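Local coordinates for protein UDP-N-acetylglucosamine 2-epimerase (PDB 4NES) that probably catalyses the reversible epimerisation at C-2 that converts UDP-N-acetylglucosamine to UDP-N-acetylmannosamine, and works as a homodimer, at residues K2-L7 and H31-N36; T98-A103 and R133-H138; F226-I231 and E328-A333; S122-M127 and R306-R311; L143-E148 and I164-N169. All blocks are in the same frame, centred on the assembly; numbering follows the deposited sequence.

Interaction 1 of 5, residues K2-L7 and H31-N36; sequences KLSIIL and HIIHTN
The backbones of Leu3, Ile5 and Leu7 bond to those of His31, Ile33 and Thr35, joining parallel strands 3-7 and 30-34. His31 N gives to Leu3 O at 3.3 Å, the longest rung. Ile5 bonds in both directions, its N to His31 O and its O from Ile33 N, the latter at only 2.7 Å. Leu7 then gives its N to Ile33 O at 3.0 Å and receives Thr35 N on its O at 2.9 Å, which carries the pattern past the end of the second strand. Ser4 and Ile6 turn their backbone groups the other way, to Val89 and Val91. At the far end Leu7 CG sits between its own N and carbonyl carbon (chi1 61°), which carries CD1 over the middle of the His34 ring, 3.5 Å from the centroid in a CH-pi contact. His34 ND1 receives Asn36 N from 37° out of the ring plane, at 2.9 Å, while NE2 bonds to Asp44. Thr35 OG1 has Thr98 OG1 and Gln37 N as partners. This is the first beta-alpha-beta unit of the N-terminal Rossmann-like domain: Ile5 and Leu7 lie under Leu16 of the connecting helix 10-23, Ile6 and Ile33 pack against helix 67-85 on the opposite face, and strand 89-93 continues the sheet beside strand 3-7.

Interaction 2 of 5, residues T98-A103 and R133-H138; sequences TVLAGA and RVLTDH
Helices 97-108 and 128-138 pack side by side in a fully buried contact of the N-terminal domain, their axes here 9.2 Å apart and inclined at 26°. Thr136 of the second helix is fitted against Val99, Leu100 and Ala103 of the first. Thr136 OG1 comes over the backbone of that helix, 3.6 Å from Leu100 CA, and it also touches Val99 CG1. Its polarity is met within its own helix by a hydrogen bond to Asn132 O, so the group can sit among carbons. The methyl branch, CG2, stands anti to the backbone N (chi1 -64° for OG1) and meets Ala103 CB at 3.9 Å. On the flank, Leu100 CD1 lies 3.7 Å from Leu135 CB, the two side chains slanting past each other. Leu135 also meets Leu135 of the second subunit, and Leu100 meets Leu104 of that subunit, which puts this edge in the dimer interface. His115 of strand 112-116 touches Val99 and Thr136, Val113 of the same strand touches Ala103, and helix 67-85 packs against Ala101.

Interaction 3 of 5, residues F226-I231 and E328-A333; sequences FEIIEI and EKLIKA
Glu227 OE1 is drawn into a salt bridge with Lys327, just ahead of segment 328-333, while OE2 of the same carboxylate rests 3.9 Å from Ile331 CG1. From there the contact is aliphatic. Ile331 is its middle: its CD1 reaches across to the backbone of the other helix, 3.9 Å from Ile228 N, and meets Ile231 CD1 at 3.7 Å, the two isoleucines tip to tip. A chi2 of -55° folds Ile331 CD1 back from the extended form and turns it toward Ile228. Deeper in, Ile228 keeps its chain extended (chi2 -175°) and crosses Leu330 at about a right angle, with CD1 3.6 Å from Leu330 CG. Ile231 is exposed and Ile228 and Leu330 are buried, so the seam grades from solvent to core. The helix axes run 10.0 Å apart at 38°. In the C-terminal domain of this GT-B fold, Leu330 and Ala333 of helix 327-338 lean on Ile303 of strand 302-304, and Tyr232, at the end of helix 215-232, bonds to Ile331 O.

Interaction 4 of 5, residues S122-M127 and R306-R311; sequences SFDRNM and RDNTER
Two loops, one from each Rossmann-like domain of the GT-B fold, meet here beside the nucleotide cleft; the side chain of Arg306 lies about 7 Å from the bound UDP. Met127, present as selenomethionine, crosses Arg306 at about a right angle, its SE 3.3 Å from Arg306 NH2. That guanidinium is held by Glu310 end-on, NH1 to OE2 at 2.7 Å and NH2 to OE1 at 2.8 Å, and Arg311 NH1 adds a second donor to OE2 from above the carboxylate plane. The two-nitrogen grip and the second arginine probably fix the rotation of the carboxylate. Ser122 CB touches Asn308 OD1 at 3.5 Å and, on another side, Glu310 OE1, while its OG (chi1 70°) receives Asp124 N at 3.1 Å in an ST turn. Asp124 and Asn308 stand with carboxylate and amide planes 86° apart. Contact between the domains is thus packing between groups braced within each loop. Behind them, Glu130 of helix 128-138 holds Ser122 N, and Gln292 of helix 289-298 touches Arg306 and bonds Thr309 OG1.

Interaction 5 of 5, residues L143-E148 and I164-N169; sequences LFAPTE and IFVVGN
Phe144 lies alongside Phe165, the two side chains pointing the same way, with CD1 of Phe144 4.0 Å from Phe165 CB and the ring planes 35° apart. Val167 CG1 meets the Phe144 ring obliquely, and its CG2 lies 3.9 Å from Phe144 CB; helix 353-363 covers this face through Ile357 and Ile360. The strands beneath are parallel: Phe165 N gives to Leu143 O almost straight (175°), Ala145 N to Phe165 O at 2.8 Å, and Val167 N to Ala145 O at 2.9 Å. On the other face Leu143 and Ile164 pack on Leu154 of helix 148-156, the crossover of this beta-alpha-beta unit. Past the strands, Pro146 CB meets Asn169 CB at 3.8 Å. At phi 86° and psi 176° a side chain on Gly168 would run into the carbonyl oxygen of Val167. Both segments lead into a helix: Thr147 and Asn169 are N-caps, OG1 accepting from Ala150 N and OD1 from Ile171 N. Polar backbone groups are thus met in three ways: ladder bonds satisfy the strands, one water donates to both Phe144 O (3.0 Å) and Gly168 O (2.8 Å), linking the segments just past them, and the caps take early N-H groups of the following helices.

How the interactions relate
Interactions 1 and 5 join neighbouring strands toward the two ends of one parallel sheet, and both rest on backbone hydrogen bonds; interaction 1 is buried, whereas interaction 5 includes the outermost strand and is partly exposed. Interaction 2 packs helices over the strands between them, fully buried, with a threonine at its centre and the second subunit beside it. It touches interaction 1 where Ile6 CD1 meets Gly102 CA, and interaction 5 where Asp137 O meets Leu143 CD2. Interaction 3 is its helix-on-helix counterpart in the other domain, partly exposed and touching no other subunit. Interaction 4, buried and rich in charge, links the two domains and encloses interaction 5 in the chain loop it closes.

Interaction 1 of 5, residues K2-L7 and H31-N36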
# COMPACT_ATOMS: atom_id res chain seq x y z
N LYS A 2 -6.19 -21.90 10.23
CA LYS A 2 -6.08 -20.95 11.32
C LYS A 2 -6.34 -19.55 10.78
O LYS A 2 -5.80 -19.15 9.74
CB LYS A 2 -4.67 -21.04 11.90
CG LYS A 2 -4.42 -20.21 13.13
CD LYS A 2 -3.04 -20.57 13.67
CE LYS A 2 -2.69 -19.84 14.94
NZ LYS A 2 -1.40 -20.34 15.49
N LEU A 3 -7.15 -18.80 11.51
CA LEU A 3 -7.56 -17.48 11.10
C LEU A 3 -7.16 -16.47 12.16
O LEU A 3 -7.37 -16.70 13.35
CB LEU A 3 -9.09 -17.48 10.92
CG LEU A 3 -9.79 -16.20 10.44
CD1 LEU A 3 -11.04 -16.59 9.66
CD2 LEU A 3 -10.18 -15.31 11.60
N SER A 4 -6.59 -15.35 11.74
CA SER A 4 -6.31 -14.25 12.66
C SER A 4 -7.13 -13.03 12.27
O SER A 4 -7.12 -12.61 11.12
CB SER A 4 -4.82 -13.86 12.64
OG SER A 4 -4.00 -14.93 13.07
N ILE A 5 -7.86 -12.47 13.24
CA ILE A 5 -8.52 -11.19 13.05
C ILE A 5 -7.62 -10.12 13.62
O ILE A 5 -7.18 -10.22 14.76
CB ILE A 5 -9.85 -11.13 13.80
CG1 ILE A 5 -10.82 -12.16 13.25
CG2 ILE A 5 -10.45 -9.74 13.69
CD1 ILE A 5 -12.10 -12.29 14.07
N ILE A 6 -7.30 -9.10 12.82
CA ILE A 6 -6.50 -7.99 13.29
C ILE A 6 -7.38 -6.75 13.33
O ILE A 6 -7.98 -6.39 12.33
CB ILE A 6 -5.30 -7.74 12.36
CG1 ILE A 6 -4.47 -9.01 12.25
CG2 ILE A 6 -4.46 -6.56 12.86
CD1 ILE A 6 -3.25 -8.89 11.36
N LEU A 7 -7.46 -6.11 14.50
CA LEU A 7 -8.27 -4.91 14.67
C LEU A 7 -7.57 -3.91 15.58
O LEU A 7 -6.63 -4.24 16.31
CB LEU A 7 -9.65 -5.27 15.24
CG LEU A 7 -9.73 -5.95 16.62
CD1 LEU A 7 -9.58 -4.96 17.77
CD2 LEU A 7 -11.03 -6.74 16.77
N HIS A 31 -8.29 -16.37 16.47
CA HIS A 31 -8.03 -15.48 17.59
C HIS A 31 -7.92 -14.05 17.08
O HIS A 31 -7.86 -13.82 15.87
CB HIS A 31 -6.77 -15.89 18.35
CG HIS A 31 -6.99 -17.03 19.31
ND1 HIS A 31 -6.65 -18.32 19.02
CD2 HIS A 31 -7.53 -17.05 20.56
CE1 HIS A 31 -6.97 -19.11 20.04
NE2 HIS A 31 -7.50 -18.35 20.98
N ILE A 32 -7.86 -13.12 18.03
CA ILE A 32 -7.81 -11.70 17.71
C ILE A 32 -6.45 -11.15 18.08
O ILE A 32 -5.93 -11.39 19.19
CB ILE A 32 -8.88 -10.91 18.50
CG1 ILE A 32 -10.28 -11.42 18.14
CG2 ILE A 32 -8.75 -9.41 18.24
CD1 ILE A 32 -11.37 -10.85 19.04
N ILE A 33 -5.87 -10.40 17.15
CA ILE A 33 -4.71 -9.57 17.40
C ILE A 33 -5.19 -8.12 17.46
O ILE A 33 -5.73 -7.59 16.48
CB ILE A 33 -3.66 -9.70 16.27
CG1 ILE A 33 -3.17 -11.14 16.14
CG2 ILE A 33 -2.50 -8.73 16.52
CD1 ILE A 33 -2.34 -11.37 14.87
N HIS A 34 -5.02 -7.49 18.61
CA HIS A 34 -5.44 -6.11 18.82
C HIS A 34 -4.19 -5.22 18.77
O HIS A 34 -3.25 -5.44 19.52
CB HIS A 34 -6.11 -6.02 20.20
CG HIS A 34 -7.00 -4.82 20.39
ND1 HIS A 34 -6.78 -3.61 19.76
CD2 HIS A 34 -8.09 -4.65 21.17
CE1 HIS A 34 -7.71 -2.75 20.14
NE2 HIS A 34 -8.52 -3.35 21.00
N THR A 35 -4.17 -4.23 17.87
CA THR A 35 -3.03 -3.31 17.84
C THR A 35 -3.10 -2.31 18.98
O THR A 35 -2.11 -1.63 19.27
CB THR A 35 -2.98 -2.51 16.54
OG1 THR A 35 -4.19 -1.76 16.41
CG2 THR A 35 -2.81 -3.44 15.34
N ASN A 36 -4.28 -2.19 19.59
CA ASN A 36 -4.53 -1.20 20.62
C ASN A 36 -4.28 0.20 20.09
O ASN A 36 -3.81 1.07 20.83
CB ASN A 36 -3.71 -1.48 21.89
CG ASN A 36 -3.78 -2.93 22.32
OD1 ASN A 36 -2.78 -3.64 22.25
ND2 ASN A 36 -4.95 -3.38 22.77

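Interaction 2 of 5, residues T98-A103 and R133-H138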
# COMPACT_ATOMS: atom_id res chain seq x y z
N THR A 98 -4.56 0.39 11.20
CA THR A 98 -4.46 -1.00 11.61
C THR A 98 -4.76 -1.95 10.44
O THR A 98 -4.06 -2.95 10.26
CB THR A 98 -5.41 -1.29 12.77
OG1 THR A 98 -4.91 -0.66 13.96
CG2 THR A 98 -5.53 -2.79 13.01
N VAL A 99 -5.78 -1.61 9.65
CA VAL A 99 -6.17 -2.43 8.51
C VAL A 99 -5.03 -2.52 7.49
O VAL A 99 -4.66 -3.60 7.03
CB VAL A 99 -7.42 -1.85 7.83
CG1 VAL A 99 -7.71 -2.56 6.51
CG2 VAL A 99 -8.60 -1.94 8.77
N LEU A 100 -4.49 -1.36 7.12
CA LEU A 100 -3.40 -1.34 6.16
C LEU A 100 -2.19 -2.11 6.66
O LEU A 100 -1.61 -2.90 5.93
CB LEU A 100 -3.00 0.10 5.83
CG LEU A 100 -1.79 0.22 4.90
CD1 LEU A 100 -2.12 -0.39 3.54
CD2 LEU A 100 -1.34 1.68 4.75
N ALA A 101 -1.83 -1.91 7.93
CA ALA A 101 -0.64 -2.57 8.47
C ALA A 101 -0.83 -4.08 8.48
O ALA A 101 0.06 -4.83 8.09
CB ALA A 101 -0.32 -2.05 9.86
N GLY A 102 -2.00 -4.53 8.92
CA GLY A 102 -2.27 -5.96 8.93
C GLY A 102 -2.19 -6.57 7.55
O GLY A 102 -1.59 -7.64 7.37
N ALA A 103 -2.80 -5.90 6.57
CA ALA A 103 -2.80 -6.40 5.19
C ALA A 103 -1.40 -6.42 4.58
O ALA A 103 -1.04 -7.38 3.89
CB ALA A 103 -3.75 -5.58 4.32
N ARG A 133 -7.81 2.11 2.36
CA ARG A 133 -8.75 1.17 1.77
C ARG A 133 -8.34 0.76 0.36
O ARG A 133 -8.44 -0.41 0.02
CB ARG A 133 -10.16 1.75 1.77
CG ARG A 133 -11.27 0.71 1.66
CD ARG A 133 -12.65 1.35 1.56
NE ARG A 133 -12.86 2.39 2.56
CZ ARG A 133 -12.74 3.70 2.32
NH1 ARG A 133 -12.44 4.11 1.09
NH2 ARG A 133 -12.94 4.60 3.28
N VAL A 134 -7.89 1.71 -0.44
CA VAL A 134 -7.44 1.41 -1.80
C VAL A 134 -6.26 0.45 -1.77
O VAL A 134 -6.27 -0.58 -2.45
CB VAL A 134 -7.07 2.69 -2.58
CG1 VAL A 134 -6.38 2.33 -3.91
CG2 VAL A 134 -8.30 3.54 -2.86
N LEU A 135 -5.26 0.75 -0.95
CA LEU A 135 -4.08 -0.11 -0.88
C LEU A 135 -4.43 -1.50 -0.39
O LEU A 135 -4.01 -2.51 -0.97
CB LEU A 135 -3.02 0.52 0.03
CG LEU A 135 -2.45 1.85 -0.49
CD1 LEU A 135 -1.30 2.29 0.40
CD2 LEU A 135 -1.98 1.74 -1.93
N THR A 136 -5.26 -1.57 0.66
CA THR A 136 -5.66 -2.86 1.20
C THR A 136 -6.42 -3.68 0.16
O THR A 136 -6.17 -4.89 0.02
CB THR A 136 -6.53 -2.67 2.45
OG1 THR A 136 -5.75 -2.05 3.48
CG2 THR A 136 -7.03 -4.01 2.96
N ASP A 137 -7.32 -3.04 -0.57
CA ASP A 137 -8.09 -3.76 -1.59
C ASP A 137 -7.16 -4.40 -2.62
O ASP A 137 -7.42 -5.50 -3.09
CB ASP A 137 -9.10 -2.83 -2.30
CG ASP A 137 -10.33 -2.53 -1.45
OD1 ASP A 137 -10.60 -3.29 -0.50
OD2 ASP A 137 -11.02 -1.53 -1.75
N HIS A 138 -6.06 -3.73 -2.96
CA HIS A 138 -5.18 -4.25 -3.98
C HIS A 138 -4.23 -5.34 -3.52
O HIS A 138 -3.51 -5.91 -4.33
CB HIS A 138 -4.43 -3.10 -4.66
CG HIS A 138 -5.27 -2.35 -5.61
ND1 HIS A 138 -5.36 -2.68 -6.94
CD2 HIS A 138 -6.14 -1.32 -5.42
CE1 HIS A 138 -6.22 -1.88 -7.55
NE2 HIS A 138 -6.71 -1.04 -6.64

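Interaction 3 of 5, residues F226-I231 and E328-A333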
# COMPACT_ATOMS: atom_id res chain seq x y z
N PHE A 226 -23.99 26.28 15.88
CA PHE A 226 -24.57 27.40 16.63
C PHE A 226 -25.77 27.99 15.89
O PHE A 226 -26.78 28.35 16.50
CB PHE A 226 -23.51 28.49 16.81
CG PHE A 226 -22.69 28.35 18.06
CD1 PHE A 226 -21.94 27.21 18.30
CD2 PHE A 226 -22.62 29.39 18.98
CE1 PHE A 226 -21.16 27.09 19.44
CE2 PHE A 226 -21.85 29.28 20.13
CZ PHE A 226 -21.12 28.13 20.36
N GLU A 227 -25.66 28.07 14.57
CA GLU A 227 -26.71 28.67 13.75
C GLU A 227 -27.96 27.78 13.63
O GLU A 227 -29.08 28.29 13.68
CB GLU A 227 -26.16 29.00 12.37
CG GLU A 227 -26.77 30.21 11.73
CD GLU A 227 -25.91 30.74 10.62
OE1 GLU A 227 -24.87 31.36 10.93
OE2 GLU A 227 -26.27 30.53 9.45
N ILE A 228 -27.75 26.47 13.45
CA ILE A 228 -28.84 25.50 13.46
C ILE A 228 -29.69 25.65 14.71
O ILE A 228 -30.91 25.66 14.65
CB ILE A 228 -28.29 24.04 13.49
CG1 ILE A 228 -27.85 23.58 12.11
CG2 ILE A 228 -29.33 23.06 14.04
CD1 ILE A 228 -27.42 22.13 12.11
N ILE A 229 -29.00 25.75 15.84
CA ILE A 229 -29.64 25.87 17.13
C ILE A 229 -30.54 27.11 17.20
O ILE A 229 -31.67 27.04 17.68
CB ILE A 229 -28.57 25.95 18.23
CG1 ILE A 229 -27.80 24.63 18.32
CG2 ILE A 229 -29.20 26.32 19.56
CD1 ILE A 229 -26.53 24.72 19.13
N GLU A 230 -30.04 28.23 16.70
CA GLU A 230 -30.78 29.48 16.75
C GLU A 230 -31.95 29.51 15.78
O GLU A 230 -33.02 30.04 16.10
CB GLU A 230 -29.82 30.63 16.45
CG GLU A 230 -28.77 30.83 17.52
CD GLU A 230 -27.55 31.56 17.02
OE1 GLU A 230 -27.52 31.93 15.82
OE2 GLU A 230 -26.61 31.74 17.82
N ILE A 231 -31.75 28.94 14.60
CA ILE A 231 -32.76 28.99 13.55
C ILE A 231 -33.89 27.99 13.81
O ILE A 231 -35.06 28.31 13.63
CB ILE A 231 -32.13 28.75 12.16
CG1 ILE A 231 -31.32 29.97 11.74
CG2 ILE A 231 -33.19 28.43 11.12
CD1 ILE A 231 -30.55 29.78 10.46
N GLU A 328 -24.54 27.52 5.08
CA GLU A 328 -25.77 27.75 4.33
C GLU A 328 -26.31 26.42 3.81
O GLU A 328 -27.52 26.18 3.85
CB GLU A 328 -25.53 28.71 3.17
CG GLU A 328 -24.57 29.85 3.48
CD GLU A 328 -25.18 30.95 4.33
OE1 GLU A 328 -26.38 31.23 4.17
OE2 GLU A 328 -24.44 31.53 5.13
N LYS A 329 -25.42 25.55 3.34
CA LYS A 329 -25.83 24.22 2.91
C LYS A 329 -26.38 23.44 4.10
O LYS A 329 -27.35 22.69 3.95
CB LYS A 329 -24.66 23.45 2.29
CG LYS A 329 -24.29 23.86 0.87
CD LYS A 329 -23.28 22.88 0.28
CE LYS A 329 -22.95 23.20 -1.18
NZ LYS A 329 -22.01 24.34 -1.30
N LEU A 330 -25.78 23.63 5.26
CA LEU A 330 -26.24 22.94 6.47
C LEU A 330 -27.64 23.41 6.86
O LEU A 330 -28.51 22.60 7.17
CB LEU A 330 -25.26 23.17 7.61
CG LEU A 330 -25.67 22.65 8.99
CD1 LEU A 330 -25.88 21.14 8.96
CD2 LEU A 330 -24.61 23.03 10.01
N ILE A 331 -27.87 24.72 6.81
CA ILE A 331 -29.18 25.26 7.16
C ILE A 331 -30.27 24.73 6.23
O ILE A 331 -31.32 24.29 6.70
CB ILE A 331 -29.17 26.81 7.16
CG1 ILE A 331 -28.26 27.33 8.28
CG2 ILE A 331 -30.58 27.35 7.33
CD1 ILE A 331 -28.60 26.78 9.66
N LYS A 332 -30.01 24.75 4.93
CA LYS A 332 -30.99 24.26 3.96
C LYS A 332 -31.24 22.76 4.13
O LYS A 332 -32.38 22.30 4.07
CB LYS A 332 -30.53 24.54 2.53
CG LYS A 332 -31.46 23.98 1.46
CD LYS A 332 -32.85 24.61 1.53
CE LYS A 332 -33.72 24.15 0.37
NZ LYS A 332 -34.96 24.98 0.24
N ALA A 333 -30.16 22.02 4.36
CA ALA A 333 -30.28 20.57 4.57
C ALA A 333 -31.13 20.21 5.79
O ALA A 333 -31.88 19.22 5.75
CB ALA A 333 -28.90 19.96 4.70

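Interaction 4 of 5, residues S122-M127 and R306-R311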
# COMPACT_ATOMS: atom_id res chain seq x y z
N SER A 122 -14.45 7.25 -1.73
CA SER A 122 -14.85 8.65 -1.70
C SER A 122 -14.21 9.39 -2.88
O SER A 122 -14.67 10.48 -3.26
CB SER A 122 -14.38 9.31 -0.41
OG SER A 122 -12.97 9.42 -0.42
N PHE A 123 -13.15 8.81 -3.44
CA PHE A 123 -12.34 9.44 -4.50
C PHE A 123 -11.68 10.73 -4.05
O PHE A 123 -11.34 11.60 -4.85
CB PHE A 123 -13.15 9.60 -5.79
CG PHE A 123 -13.73 8.31 -6.28
CD1 PHE A 123 -12.90 7.32 -6.78
CD2 PHE A 123 -15.09 8.08 -6.22
CE1 PHE A 123 -13.43 6.12 -7.22
CE2 PHE A 123 -15.63 6.88 -6.65
CZ PHE A 123 -14.79 5.90 -7.16
N ASP A 124 -11.52 10.83 -2.74
CA ASP A 124 -10.72 11.86 -2.11
C ASP A 124 -9.46 11.12 -1.68
O ASP A 124 -9.16 11.05 -0.49
CB ASP A 124 -11.45 12.38 -0.87
CG ASP A 124 -10.87 13.67 -0.33
OD1 ASP A 124 -9.76 14.08 -0.74
OD2 ASP A 124 -11.54 14.29 0.53
N ARG A 125 -8.73 10.56 -2.65
CA ARG A 125 -7.57 9.71 -2.36
C ARG A 125 -6.43 10.48 -1.67
O ARG A 125 -5.32 9.99 -1.53
CB ARG A 125 -7.08 8.94 -3.60
CG ARG A 125 -6.44 7.58 -3.28
CD ARG A 125 -6.05 6.75 -4.52
NE ARG A 125 -7.19 6.01 -5.08
CZ ARG A 125 -7.10 5.13 -6.08
NH1 ARG A 125 -5.92 4.86 -6.64
NH2 ARG A 125 -8.20 4.52 -6.51
N ASN A 126 -6.75 11.70 -1.23
CA ASN A 126 -5.90 12.45 -0.33
C ASN A 126 -6.21 12.17 1.17
O ASN A 126 -5.37 12.45 2.02
CB ASN A 126 -5.98 13.95 -0.65
CG ASN A 126 -5.53 14.28 -2.09
OD1 ASN A 126 -4.53 13.75 -2.58
ND2 ASN A 126 -6.27 15.15 -2.75
N MSE A 127 -7.41 11.63 1.46
CA MSE A 127 -7.85 11.18 2.81
C MSE A 127 -7.03 9.96 3.28
O MSE A 127 -6.83 9.06 2.49
CB MSE A 127 -9.34 10.72 2.79
CG MSE A 127 -10.48 11.78 2.73
SE MSE A 127 -12.34 11.06 3.04
CE MSE A 127 -12.01 10.34 4.84
N ARG A 306 -19.29 16.57 5.26
CA ARG A 306 -18.15 16.25 4.40
C ARG A 306 -18.48 16.68 2.98
O ARG A 306 -19.65 16.88 2.65
CB ARG A 306 -17.85 14.74 4.42
CG ARG A 306 -17.41 14.19 5.77
CD ARG A 306 -17.30 12.66 5.76
NE ARG A 306 -16.46 12.20 4.67
CZ ARG A 306 -16.37 10.94 4.25
NH1 ARG A 306 -17.06 9.99 4.86
NH2 ARG A 306 -15.59 10.62 3.23
N ASP A 307 -17.45 16.80 2.14
CA ASP A 307 -17.65 17.20 0.75
C ASP A 307 -17.96 16.00 -0.13
O ASP A 307 -18.40 16.14 -1.27
CB ASP A 307 -16.39 17.90 0.21
CG ASP A 307 -16.12 19.22 0.91
OD1 ASP A 307 -17.10 19.93 1.22
OD2 ASP A 307 -14.93 19.54 1.13
N ASN A 308 -17.72 14.81 0.41
CA ASN A 308 -17.99 13.58 -0.30
C ASN A 308 -18.17 12.46 0.71
O ASN A 308 -17.92 12.65 1.90
CB ASN A 308 -16.84 13.24 -1.25
CG ASN A 308 -15.50 13.34 -0.59
OD1 ASN A 308 -15.23 12.63 0.38
ND2 ASN A 308 -14.65 14.23 -1.09
N THR A 309 -18.62 11.31 0.23
CA THR A 309 -18.77 10.17 1.10
C THR A 309 -18.39 8.90 0.35
O THR A 309 -18.47 8.85 -0.88
CB THR A 309 -20.22 10.05 1.66
OG1 THR A 309 -20.31 8.88 2.49
CG2 THR A 309 -21.24 9.92 0.52
N GLU A 310 -17.97 7.88 1.08
CA GLU A 310 -17.67 6.60 0.46
C GLU A 310 -18.84 5.64 0.61
O GLU A 310 -18.75 4.48 0.22
CB GLU A 310 -16.35 5.99 0.98
CG GLU A 310 -16.25 5.79 2.48
CD GLU A 310 -16.17 7.11 3.21
OE1 GLU A 310 -15.17 7.84 3.01
OE2 GLU A 310 -17.11 7.41 3.95
N ARG A 311 -19.95 6.14 1.15
CA ARG A 311 -21.20 5.38 1.07
C ARG A 311 -22.27 6.22 0.37
O ARG A 311 -23.24 6.67 0.99
CB ARG A 311 -21.66 4.77 2.42
CG ARG A 311 -21.53 5.65 3.66
CD ARG A 311 -20.12 5.61 4.25
NE ARG A 311 -19.76 4.32 4.86
CZ ARG A 311 -18.58 4.05 5.39
NH1 ARG A 311 -17.62 4.96 5.37
NH2 ARG A 311 -18.34 2.86 5.93

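Interaction 5 of 5, residues L143-E148 and I164-N169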
# COMPACT_ATOMS: atom_id res chain seq x y z
N LEU A 143 -12.42 -9.99 -1.17
CA LEU A 143 -12.90 -8.62 -1.05
C LEU A 143 -14.39 -8.69 -0.78
O LEU A 143 -15.17 -9.01 -1.67
CB LEU A 143 -12.61 -7.82 -2.31
CG LEU A 143 -11.10 -7.61 -2.45
CD1 LEU A 143 -10.47 -8.56 -3.43
CD2 LEU A 143 -10.77 -6.17 -2.81
N PHE A 144 -14.76 -8.43 0.47
CA PHE A 144 -16.15 -8.52 0.87
C PHE A 144 -16.79 -7.15 0.74
O PHE A 144 -16.70 -6.31 1.63
CB PHE A 144 -16.24 -9.08 2.29
CG PHE A 144 -15.73 -10.48 2.40
CD1 PHE A 144 -16.39 -11.51 1.74
CD2 PHE A 144 -14.58 -10.78 3.12
CE1 PHE A 144 -15.93 -12.81 1.81
CE2 PHE A 144 -14.11 -12.08 3.20
CZ PHE A 144 -14.79 -13.10 2.54
N ALA A 145 -17.42 -6.94 -0.41
CA ALA A 145 -18.00 -5.65 -0.77
C ALA A 145 -19.42 -5.54 -0.21
O ALA A 145 -20.17 -6.52 -0.19
CB ALA A 145 -18.01 -5.49 -2.29
N PRO A 146 -19.79 -4.35 0.27
CA PRO A 146 -21.13 -4.26 0.87
C PRO A 146 -22.23 -4.08 -0.18
O PRO A 146 -23.38 -4.44 0.09
CB PRO A 146 -21.04 -3.02 1.76
CG PRO A 146 -19.99 -2.18 1.07
CD PRO A 146 -18.97 -3.16 0.56
N THR A 147 -21.88 -3.56 -1.35
CA THR A 147 -22.87 -3.24 -2.37
C THR A 147 -22.30 -3.47 -3.77
O THR A 147 -21.09 -3.62 -3.95
CB THR A 147 -23.25 -1.74 -2.34
OG1 THR A 147 -22.09 -0.95 -2.63
CG2 THR A 147 -23.82 -1.34 -0.99
N GLU A 148 -23.18 -3.43 -4.76
CA GLU A 148 -22.76 -3.53 -6.15
C GLU A 148 -21.92 -2.33 -6.59
O GLU A 148 -21.03 -2.49 -7.42
CB GLU A 148 -23.97 -3.72 -7.06
CG GLU A 148 -24.74 -5.01 -6.80
CD GLU A 148 -23.99 -6.27 -7.21
OE1 GLU A 148 -22.97 -6.17 -7.93
OE2 GLU A 148 -24.44 -7.36 -6.83
N ILE A 164 -14.10 -11.07 -5.56
CA ILE A 164 -15.09 -10.13 -5.02
C ILE A 164 -16.41 -10.81 -4.69
O ILE A 164 -16.97 -11.53 -5.51
CB ILE A 164 -15.37 -9.00 -6.03
CG1 ILE A 164 -14.07 -8.35 -6.50
CG2 ILE A 164 -16.29 -7.94 -5.41
CD1 ILE A 164 -14.28 -7.43 -7.69
N PHE A 165 -16.89 -10.58 -3.47
CA PHE A 165 -18.16 -11.12 -3.01
C PHE A 165 -18.98 -9.97 -2.46
O PHE A 165 -18.54 -9.29 -1.53
CB PHE A 165 -17.92 -12.15 -1.91
CG PHE A 165 -17.05 -13.29 -2.34
CD1 PHE A 165 -15.66 -13.19 -2.27
CD2 PHE A 165 -17.61 -14.45 -2.83
CE1 PHE A 165 -14.85 -14.25 -2.70
CE2 PHE A 165 -16.82 -15.51 -3.25
CZ PHE A 165 -15.45 -15.41 -3.18
N VAL A 166 -20.17 -9.74 -3.01
CA VAL A 166 -21.06 -8.71 -2.49
C VAL A 166 -21.92 -9.36 -1.41
O VAL A 166 -22.82 -10.15 -1.71
CB VAL A 166 -21.95 -8.12 -3.59
CG1 VAL A 166 -22.85 -7.04 -3.00
CG2 VAL A 166 -21.08 -7.55 -4.71
N VAL A 167 -21.60 -9.04 -0.16
CA VAL A 167 -22.18 -9.75 0.98
C VAL A 167 -23.04 -8.87 1.89
O VAL A 167 -23.62 -9.37 2.86
CB VAL A 167 -21.09 -10.42 1.85
CG1 VAL A 167 -20.32 -11.49 1.07
CG2 VAL A 167 -20.13 -9.38 2.44
N GLY A 168 -23.15 -7.59 1.56
CA GLY A 168 -23.80 -6.62 2.43
C GLY A 168 -22.79 -6.09 3.43
O GLY A 168 -21.64 -6.52 3.45
N ASN A 169 -23.22 -5.13 4.25
CA ASN A 169 -22.36 -4.59 5.29
C ASN A 169 -22.70 -5.21 6.63
O ASN A 169 -23.87 -5.22 7.02
CB ASN A 169 -22.45 -3.06 5.33
CG ASN A 169 -21.29 -2.42 6.08
OD1 ASN A 169 -20.98 -2.79 7.21
ND2 ASN A 169 -20.62 -1.48 5.43
O HOH W 1 -19.01 -5.50 3.29